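Local atomic coordinates of endoribonuclease ToxN (PDB entry 4ATO), a protein that cleaves RNA within A-rich sequences as the toxin of a type III toxin-antitoxin system and is inhibited by the pseudoknotted ToxI RNA repeats. Residues V69-G80 / L113-L121. Sequence-based numbering, arbitrary orientation.
With nucleotides of chain B; nucleotides of chain C.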
ATOM      1  N   VAL A  69     -22.135 -10.393  -1.610  1.00 25.41           N
ATOM      2  CA  VAL A  69     -21.093  -9.476  -2.023  1.00 24.13           C
ATOM      3  C   VAL A  69     -21.780  -8.358  -2.792  1.00 24.38           C
ATOM      4  O   VAL A  69     -22.401  -8.593  -3.831  1.00 25.97           O
ATOM      5  CB  VAL A  69     -20.048 -10.180  -2.914  1.00 24.20           C
ATOM      6  CG1 VAL A  69     -19.015  -9.169  -3.433  1.00 21.82           C
ATOM      7  CG2 VAL A  69     -19.372 -11.328  -2.139  1.00 22.08           C
ATOM      8  N   LYS A  70     -21.698  -7.151  -2.256  1.00 17.60           N
ATOM      9  CA  LYS A  70     -22.256  -5.992  -2.914  1.00 24.02           C
ATOM     10  C   LYS A  70     -21.266  -5.444  -3.940  1.00 27.59           C
ATOM     11  O   LYS A  70     -20.085  -5.258  -3.645  1.00 26.93           O
ATOM     12  CB  LYS A  70     -22.623  -4.936  -1.876  1.00 21.75           C
ATOM     13  CG  LYS A  70     -23.723  -5.400  -0.943  1.00 28.99           C
ATOM     14  CD  LYS A  70     -23.954  -4.456   0.230  1.00 24.62           C
ATOM     15  CE  LYS A  70     -25.256  -4.835   0.957  1.00 37.25           C
ATOM     16  NZ  LYS A  70     -25.596  -3.953   2.118  1.00 38.59           N
ATOM     17  N   LEU A  71     -21.726  -5.203  -5.140  1.00 28.91           N
ATOM     18  CA  LEU A  71     -20.908  -4.614  -6.175  1.00 29.75           C
ATOM     19  C   LEU A  71     -21.131  -3.109  -6.261  1.00 29.90           C
ATOM     20  O   LEU A  71     -22.228  -2.655  -6.124  1.00 24.72           O
ATOM     21  CB  LEU A  71     -21.228  -5.242  -7.514  1.00 31.47           C
ATOM     22  CG  LEU A  71     -20.916  -6.699  -7.780  1.00 36.32           C
ATOM     23  CD1 LEU A  71     -21.971  -7.602  -7.197  1.00 28.46           C
ATOM     24  CD2 LEU A  71     -20.776  -6.938  -9.257  1.00 34.94           C
ATOM     25  N   PHE A  72     -20.067  -2.356  -6.492  1.00 21.84           N
ATOM     26  CA  PHE A  72     -20.157  -0.910  -6.642  1.00 25.79           C
ATOM     27  C   PHE A  72     -19.401  -0.456  -7.884  1.00 30.89           C
ATOM     28  O   PHE A  72     -18.374  -1.040  -8.235  1.00 30.16           O
ATOM     29  CB  PHE A  72     -19.579  -0.203  -5.413  1.00 28.01           C
ATOM     30  CG  PHE A  72     -20.297  -0.531  -4.135  1.00 32.70           C
ATOM     31  CD1 PHE A  72     -19.898  -1.608  -3.357  1.00 24.80           C
ATOM     32  CD2 PHE A  72     -21.374   0.235  -3.720  1.00 30.25           C
ATOM     33  CE1 PHE A  72     -20.563  -1.912  -2.182  1.00 32.98           C
ATOM     34  CE2 PHE A  72     -22.042  -0.057  -2.552  1.00 28.39           C
ATOM     35  CZ  PHE A  72     -21.643  -1.138  -1.779  1.00 27.93           C
ATOM     36  N   ASP A  73     -19.901   0.588  -8.541  1.00 28.24           N
ATOM     37  CA  ASP A  73     -19.190   1.149  -9.691  1.00 29.52           C
ATOM     38  C   ASP A  73     -18.228   2.243  -9.234  1.00 28.31           C
ATOM     39  O   ASP A  73     -18.144   2.535  -8.045  1.00 35.21           O
ATOM     40  CB  ASP A  73     -20.151   1.588 -10.826  1.00 26.84           C
ATOM     41  CG  ASP A  73     -20.855   2.941 -10.578  1.00 34.94           C
ATOM     42  OD1 ASP A  73     -20.576   3.660  -9.587  1.00 30.25           O
ATOM     43  OD2 ASP A  73     -21.711   3.291 -11.423  1.00 38.28           O
ATOM     44  N   ASN A  74     -17.504   2.836 -10.155  1.00 32.16           N
ATOM     45  CA  ASN A  74     -16.502   3.825  -9.820  1.00 39.35           C
ATOM     46  C   ASN A  74     -17.009   5.075  -9.165  1.00 43.07           C
ATOM     47  O   ASN A  74     -16.280   5.747  -8.510  1.00 43.02           O
ATOM     48  CB  ASN A  74     -15.702   4.201 -11.043  1.00 43.11           C
ATOM     49  CG  ASN A  74     -14.725   3.144 -11.416  1.00 61.19           C
ATOM     50  OD1 ASN A  74     -14.587   2.157 -10.720  1.00 70.84           O
ATOM     51  ND2 ASN A  74     -14.044   3.333 -12.512  1.00 71.06           N
ATOM     52  N   ASP A  75     -18.276   5.376  -9.352  1.00 50.33           N
ATOM     53  CA  ASP A  75     -18.868   6.526  -8.721  1.00 51.14           C
ATOM     54  C   ASP A  75     -19.609   6.120  -7.472  1.00 65.38           C
ATOM     55  O   ASP A  75     -20.254   6.908  -6.845  1.00 88.06           O
ATOM     56  CB  ASP A  75     -19.756   7.260  -9.705  1.00 46.90           C
ATOM     57  CG  ASP A  75     -18.977   7.802 -10.866  1.00 52.22           C
ATOM     58  OD1 ASP A  75     -18.060   8.581 -10.642  1.00 56.31           O
ATOM     59  OD2 ASP A  75     -19.253   7.431 -11.995  1.00 58.34           O
ATOM     60  N   GLU A  76     -19.484   4.862  -7.117  1.00 52.05           N
ATOM     61  CA  GLU A  76     -20.043   4.376  -5.889  1.00 48.66           C
ATOM     62  C   GLU A  76     -21.501   4.023  -5.916  1.00 39.38           C
ATOM     63  O   GLU A  76     -22.089   3.875  -4.893  1.00 32.89           O
ATOM     64  CB  GLU A  76     -19.850   5.412  -4.826  1.00 59.16           C
ATOM     65  CG  GLU A  76     -18.760   5.071  -3.879  1.00 56.10           C
ATOM     66  CD  GLU A  76     -17.733   6.141  -3.854  1.00 65.13           C
ATOM     67  OE1 GLU A  76     -17.025   6.257  -4.847  1.00 69.80           O
ATOM     68  OE2 GLU A  76     -17.659   6.863  -2.858  1.00 69.58           O
ATOM     69  N   LYS A  77     -22.080   3.894  -7.084  1.00 37.95           N
ATOM     70  CA  LYS A  77     -23.443   3.447  -7.177  1.00 36.54           C
ATOM     71  C   LYS A  77     -23.533   1.949  -6.989  1.00 33.99           C
ATOM     72  O   LYS A  77     -22.627   1.243  -7.328  1.00 28.81           O
ATOM     73  CB  LYS A  77     -24.024   3.835  -8.512  1.00 40.35           C
ATOM     74  CG  LYS A  77     -23.619   5.213  -8.934  1.00 50.31           C
ATOM     75  CD  LYS A  77     -24.818   6.068  -9.216  1.00 60.22           C
ATOM     76  CE  LYS A  77     -25.190   6.003 -10.674  1.00 71.94           C
ATOM     77  NZ  LYS A  77     -26.574   5.504 -10.845  1.00 67.84           N
ATOM     78  N   ARG A  78     -24.641   1.481  -6.441  1.00 27.01           N
ATOM     79  CA  ARG A  78     -24.826   0.057  -6.259  1.00 30.15           C
ATOM     80  C   ARG A  78     -25.162  -0.572  -7.605  1.00 34.34           C
ATOM     81  O   ARG A  78     -26.062  -0.118  -8.310  1.00 29.48           O
ATOM     82  CB  ARG A  78     -25.926  -0.194  -5.227  1.00 22.31           C
ATOM     83  CG  ARG A  78     -25.600   0.480  -3.889  1.00 29.66           C
ATOM     84  CD  ARG A  78     -26.777   0.489  -2.918  1.00 30.12           C
ATOM     85  NE  ARG A  78     -26.465   1.262  -1.716  1.00 31.41           N
ATOM     86  CZ  ARG A  78     -25.860   0.753  -0.645  1.00 33.89           C
ATOM     87  NH1 ARG A  78     -25.513  -0.528  -0.626  1.00 30.74           N
ATOM     88  NH2 ARG A  78     -25.605   1.516   0.408  1.00 29.74           N
ATOM     89  N   ILE A  79     -24.413  -1.603  -7.974  1.00 31.61           N
ATOM     90  CA  ILE A  79     -24.628  -2.255  -9.254  1.00 30.21           C
ATOM     91  C   ILE A  79     -24.743  -3.766  -9.087  1.00 31.25           C
ATOM     92  O   ILE A  79     -24.085  -4.522  -9.794  1.00 30.32           O
ATOM     93  CB  ILE A  79     -23.504  -1.926 -10.270  1.00 20.20           C
ATOM     94  CG1 ILE A  79     -22.122  -2.136  -9.641  1.00 24.96           C
ATOM     95  CG2 ILE A  79     -23.611  -0.497 -10.772  1.00 23.28           C
ATOM     96  CD1 ILE A  79     -20.991  -2.119 -10.661  1.00 27.52           C
ATOM     97  N   GLY A  80     -25.583  -4.211  -8.161  1.00 31.68           N
ATOM     98  CA  GLY A  80     -25.823  -5.638  -8.013  1.00 25.43           C
ATOM     99  C   GLY A  80     -25.315  -6.205  -6.702  1.00 28.10           C
ATOM    100  O   GLY A  80     -24.468  -5.612  -6.017  1.00 27.88           O
ATOM    101  N   LEU A 113     -23.341  -1.999 -18.156  1.00 33.29           N
ATOM    102  CA  LEU A 113     -23.555  -2.291 -16.743  1.00 36.24           C
ATOM    103  C   LEU A 113     -22.737  -3.532 -16.415  1.00 36.54           C
ATOM    104  O   LEU A 113     -21.969  -3.579 -15.449  1.00 31.04           O
ATOM    105  CB  LEU A 113     -25.035  -2.587 -16.507  1.00 32.20           C
ATOM    106  CG  LEU A 113     -25.700  -2.550 -15.122  1.00 35.86           C
ATOM    107  CD1 LEU A 113     -26.736  -3.669 -14.971  1.00 28.91           C
ATOM    108  CD2 LEU A 113     -24.739  -2.545 -13.959  1.00 23.61           C
ATOM    109  N   MET A 114     -22.906  -4.534 -17.256  1.00 30.25           N
ATOM    110  CA  MET A 114     -22.221  -5.807 -17.096  1.00 32.05           C
ATOM    111  C   MET A 114     -20.687  -5.648 -17.117  1.00 28.78           C
ATOM    112  O   MET A 114     -19.978  -6.329 -16.383  1.00 31.18           O
ATOM    113  CB  MET A 114     -22.676  -6.736 -18.214  1.00 32.81           C
ATOM    114  CG  MET A 114     -22.706  -8.170 -17.844  1.00 57.01           C
ATOM    115  SD  MET A 114     -24.360  -8.839 -18.044  1.00 50.55           S
ATOM    116  CE  MET A 114     -24.121 -10.334 -17.117  1.00 78.34           C
ATOM    117  N   LEU A 115     -20.178  -4.753 -17.962  1.00 24.38           N
ATOM    118  CA  LEU A 115     -18.749  -4.449 -17.950  1.00 29.33           C
ATOM    119  C   LEU A 115     -18.334  -3.892 -16.585  1.00 26.83           C
ATOM    120  O   LEU A 115     -17.345  -4.337 -16.012  1.00 29.41           O
ATOM    121  CB  LEU A 115     -18.376  -3.471 -19.071  1.00 26.27           C
ATOM    122  CG  LEU A 115     -16.904  -3.060 -19.208  1.00 34.52           C
ATOM    123  CD1 LEU A 115     -16.013  -4.275 -19.428  1.00 31.45           C
ATOM    124  CD2 LEU A 115     -16.729  -2.072 -20.344  1.00 42.24           C
ATOM    125  N   LYS A 116     -19.094  -2.925 -16.071  1.00 27.09           N
ATOM    126  CA  LYS A 116     -18.793  -2.342 -14.761  1.00 30.87           C
ATOM    127  C   LYS A 116     -18.774  -3.429 -13.696  1.00 25.78           C
ATOM    128  O   LYS A 116     -17.908  -3.448 -12.819  1.00 26.07           O
ATOM    129  CB  LYS A 116     -19.818  -1.275 -14.383  1.00 29.78           C
ATOM    130  CG  LYS A 116     -19.675   0.039 -15.156  1.00 31.88           C
ATOM    131  CD  LYS A 116     -20.585   1.074 -14.566  1.00 39.27           C
ATOM    132  CE  LYS A 116     -20.432   2.425 -15.225  1.00 41.67           C
ATOM    133  NZ  LYS A 116     -21.255   3.414 -14.473  1.00 30.75           N
ATOM    134  N   GLN A 117     -19.729  -4.343 -13.789  1.00 24.14           N
ATOM    135  CA  GLN A 117     -19.827  -5.421 -12.822  1.00 26.56           C
ATOM    136  C   GLN A 117     -18.607  -6.320 -12.949  1.00 31.26           C
ATOM    137  O   GLN A 117     -18.055  -6.768 -11.943  1.00 28.27           O
ATOM    138  CB  GLN A 117     -21.118  -6.208 -13.023  1.00 26.29           C
ATOM    139  CG  GLN A 117     -22.374  -5.436 -12.583  1.00 24.05           C
ATOM    140  CD  GLN A 117     -23.651  -6.210 -12.842  1.00 30.33           C
ATOM    141  OE1 GLN A 117     -23.837  -6.783 -13.921  1.00 26.56           O
ATOM    142  NE2 GLN A 117     -24.539  -6.237 -11.851  1.00 29.92           N
ATOM    143  N   TYR A 118     -18.173  -6.561 -14.187  1.00 31.39           N
ATOM    144  CA  TYR A 118     -16.979  -7.358 -14.406  1.00 29.04           C
ATOM    145  C   TYR A 118     -15.747  -6.667 -13.821  1.00 29.28           C
ATOM    146  O   TYR A 118     -14.950  -7.299 -13.152  1.00 29.80           O
ATOM    147  CB  TYR A 118     -16.738  -7.686 -15.887  1.00 23.86           C
ATOM    148  CG  TYR A 118     -15.425  -8.412 -16.070  1.00 27.96           C
ATOM    149  CD1 TYR A 118     -15.295  -9.747 -15.691  1.00 32.24           C
ATOM    150  CD2 TYR A 118     -14.301  -7.758 -16.566  1.00 30.11           C
ATOM    151  CE1 TYR A 118     -14.094 -10.425 -15.826  1.00 26.50           C
ATOM    152  CE2 TYR A 118     -13.086  -8.428 -16.703  1.00 29.88           C
ATOM    153  CZ  TYR A 118     -12.994  -9.768 -16.331  1.00 30.37           C
ATOM    154  OH  TYR A 118     -11.806 -10.458 -16.450  1.00 33.38           O
ATOM    155  N   LEU A 119     -15.590  -5.373 -14.076  1.00 31.32           N
ATOM    156  CA  LEU A 119     -14.409  -4.680 -13.582  1.00 32.51           C
ATOM    157  C   LEU A 119     -14.370  -4.684 -12.055  1.00 32.99           C
ATOM    158  O   LEU A 119     -13.307  -4.859 -11.474  1.00 29.16           O
ATOM    159  CB  LEU A 119     -14.309  -3.264 -14.140  1.00 28.69           C
ATOM    160  CG  LEU A 119     -14.122  -3.123 -15.659  1.00 34.92           C
ATOM    161  CD1 LEU A 119     -13.962  -1.657 -16.034  1.00 39.07           C
ATOM    162  CD2 LEU A 119     -12.932  -3.913 -16.152  1.00 30.72           C
ATOM    163  N   PHE A 120     -15.522  -4.524 -11.405  1.00 28.90           N
ATOM    164  CA  PHE A 120     -15.549  -4.604  -9.946  1.00 28.29           C
ATOM    165  C   PHE A 120     -15.160  -6.009  -9.470  1.00 35.03           C
ATOM    166  O   PHE A 120     -14.379  -6.155  -8.527  1.00 31.43           O
ATOM    167  CB  PHE A 120     -16.923  -4.246  -9.364  1.00 25.95           C
ATOM    168  CG  PHE A 120     -17.004  -4.433  -7.862  1.00 30.08           C
ATOM    169  CD1 PHE A 120     -17.374  -5.658  -7.314  1.00 26.81           C
ATOM    170  CD2 PHE A 120     -16.661  -3.395  -7.002  1.00 28.66           C
ATOM    171  CE1 PHE A 120     -17.420  -5.842  -5.929  1.00 25.55           C
ATOM    172  CE2 PHE A 120     -16.708  -3.558  -5.620  1.00 28.13           C
ATOM    173  CZ  PHE A 120     -17.091  -4.789  -5.076  1.00 29.48           C
ATOM    174  N   LEU A 121     -15.717  -7.035 -10.109  1.00 28.60           N
ATOM    175  CA  LEU A 121     -15.555  -8.398  -9.610  1.00 25.02           C
ATOM    176  C   LEU A 121     -14.137  -8.900  -9.759  1.00 32.58           C
ATOM    177  O   LEU A 121     -13.656  -9.624  -8.904  1.00 28.87           O
ATOM    178  CB  LEU A 121     -16.535  -9.367 -10.273  1.00 25.16           C
ATOM    179  CG  LEU A 121     -17.921  -9.352  -9.620  1.00 38.34           C
ATOM    180  CD1 LEU A 121     -18.879 -10.228 -10.393  1.00 42.48           C
ATOM    181  CD2 LEU A 121     -17.860  -9.791  -8.156  1.00 27.95           C
TER
ATOM    182  P     A B  33     -32.831  -1.160 -16.696  1.00 39.11           P
ATOM    183  OP1   A B  33     -33.974  -1.230 -17.639  1.00 47.62           O
ATOM    184  OP2   A B  33     -32.907  -0.225 -15.543  1.00 50.27           O
ATOM    185  O5'   A B  33     -32.469  -2.606 -16.183  1.00 49.76           O
ATOM    186  C5'   A B  33     -31.787  -3.532 -17.013  1.00 40.03           C
ATOM    187  C4'   A B  33     -31.515  -4.806 -16.267  1.00 31.71           C
ATOM    188  O4'   A B  33     -30.413  -4.580 -15.337  1.00 31.94           O
ATOM    189  C3'   A B  33     -32.680  -5.298 -15.432  1.00 30.03           C
ATOM    190  O3'   A B  33     -32.619  -6.707 -15.347  1.00 46.02           O
ATOM    191  C2'   A B  33     -32.398  -4.694 -14.054  1.00 31.38           C
ATOM    192  O2'   A B  33     -32.950  -5.413 -12.970  1.00 37.19           O
ATOM    193  C1'   A B  33     -30.872  -4.687 -13.998  1.00 32.69           C
ATOM    194  N9    A B  33     -30.341  -3.551 -13.249  1.00 40.69           N
ATOM    195  C8    A B  33     -30.793  -2.253 -13.343  1.00 37.33           C
ATOM    196  N7    A B  33     -30.160  -1.419 -12.558  1.00 41.29           N
ATOM    197  C5    A B  33     -29.236  -2.223 -11.904  1.00 41.19           C
ATOM    198  C6    A B  33     -28.265  -1.939 -10.932  1.00 37.67           C
ATOM    199  N6    A B  33     -28.043  -0.721 -10.441  1.00 29.58           N
ATOM    200  N1    A B  33     -27.513  -2.970 -10.485  1.00 33.15           N
ATOM    201  C2    A B  33     -27.728  -4.192 -10.982  1.00 32.55           C
ATOM    202  N3    A B  33     -28.611  -4.586 -11.894  1.00 34.12           N
ATOM    203  C4    A B  33     -29.349  -3.545 -12.309  1.00 36.20           C
ATOM    204  P     U B  10      -9.284  -9.392 -18.792  1.00 32.17           P
ATOM    205  OP1   U B  10      -9.805  -9.428 -17.405  1.00 28.74           O
ATOM    206  OP2   U B  10      -8.471 -10.536 -19.279  1.00 27.90           O
ATOM    207  O5'   U B  10     -10.461  -9.106 -19.811  1.00 29.34           O
ATOM    208  C5'   U B  10     -11.533 -10.027 -19.963  1.00 41.16           C
ATOM    209  C4'   U B  10     -12.372  -9.710 -21.175  1.00 36.23           C
ATOM    210  O4'   U B  10     -13.453 -10.676 -21.262  1.00 39.30           O
ATOM    211  C3'   U B  10     -13.039  -8.335 -21.162  1.00 33.08           C
ATOM    212  O3'   U B  10     -13.208  -7.876 -22.511  1.00 37.92           O
ATOM    213  C2'   U B  10     -14.403  -8.648 -20.567  1.00 34.42           C
ATOM    214  O2'   U B  10     -15.401  -7.702 -20.864  1.00 35.09           O
ATOM    215  C1'   U B  10     -14.697 -10.007 -21.200  1.00 26.18           C
ATOM    216  N1    U B  10     -15.623 -10.848 -20.428  1.00 37.85           N
ATOM    217  C2    U B  10     -16.792 -11.245 -21.054  1.00 37.27           C
ATOM    218  O2    U B  10     -17.082 -10.917 -22.184  1.00 42.52           O
ATOM    219  N3    U B  10     -17.614 -12.057 -20.317  1.00 26.61           N
ATOM    220  C4    U B  10     -17.391 -12.485 -19.022  1.00 33.45           C
ATOM    221  O4    U B  10     -18.236 -13.202 -18.480  1.00 30.00           O
ATOM    222  C5    U B  10     -16.155 -12.037 -18.440  1.00 28.54           C
ATOM    223  C6    U B  10     -15.325 -11.258 -19.145  1.00 33.02           C
TER
ATOM    224  P     U C  16     -24.221  -0.669   3.340  1.00 31.05           P
ATOM    225  OP1   U C  16     -24.844  -1.316   2.158  1.00 31.31           O
ATOM    226  OP2   U C  16     -24.601  -1.139   4.690  1.00 38.80           O
ATOM    227  O5'   U C  16     -22.637  -0.678   3.191  1.00 35.39           O
ATOM    228  C5'   U C  16     -22.020  -0.317   1.966  1.00 36.42           C
ATOM    229  C4'   U C  16     -20.518  -0.316   2.081  1.00 26.85           C
ATOM    230  O4'   U C  16     -20.093   0.632   3.104  1.00 34.05           O
ATOM    231  C3'   U C  16     -19.884  -1.623   2.529  1.00 25.50           C
ATOM    232  O3'   U C  16     -19.822  -2.604   1.507  1.00 26.58           O
ATOM    233  C2'   U C  16     -18.527  -1.159   3.040  1.00 29.37           C
ATOM    234  O2'   U C  16     -17.653  -0.857   1.964  1.00 39.81           O
ATOM    235  C1'   U C  16     -18.913   0.149   3.736  1.00 31.07           C
ATOM    236  N1    U C  16     -19.191  -0.079   5.170  1.00 30.98           N
ATOM    237  C2    U C  16     -18.082  -0.230   5.984  1.00 36.22           C
ATOM    238  O2    U C  16     -16.936  -0.135   5.570  1.00 38.53           O
ATOM    239  N3    U C  16     -18.359  -0.487   7.304  1.00 33.78           N
ATOM    240  C4    U C  16     -19.615  -0.637   7.866  1.00 39.76           C
ATOM    241  O4    U C  16     -19.709  -0.881   9.068  1.00 33.06           O
ATOM    242  C5    U C  16     -20.710  -0.495   6.955  1.00 32.63           C
ATOM    243  C6    U C  16     -20.469  -0.234   5.665  1.00 28.01           C
TER
HETATM  244  O   HOH W   1     -19.063   4.520 -13.027  1.00 52.39           O
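The beta hairpin of strands 68-72, outermost in the antiparallel sheet, and 78-89 packs on helix 108-139 through Leu-71, Ile-79 and Phe-120. With CG anti to the backbone N (chi1 175°), the Phe-120 ring is carried against strand 68-72, where Leu-71 CA makes a CH-pi contact over its face, 3.9 Å from the ring centroid. Phe-72 N lies over the same face, offset toward the rim, while Leu-71 CD2 continues the apolar seam to Leu-121 CG at 3.8 Å. On the other strand, Ile-79 CB meets Leu-113 CD2, and Gln-117 NE2 gives a nearly straight hydrogen bond to Ile-79 O (2.7 Å) from above the carbonyl plane. The extended Lys-116 runs alongside Asp-73 to a salt bridge between NZ and OD2, 3.1 Å; NZ is also hydrogen-bonded to a modified residue of another chain. Asp-73 OD1 accepts from Asp-75 N, an Asx turn opening the type I turn Asp-73 to Glu-76, and from Lys-77 N on the opposite face. RNA borders the joint: A33 N6 of chain B donates to Arg-78 O (3.0 Å), and Lys-70 NZ (2.7 Å) and Arg-78 NH1 bond OP1 of U16 of chain C. The whole is a sheet-edge beta hairpin packed against a helix in the SH3-clan ToxN fold, with RNA bound alongside.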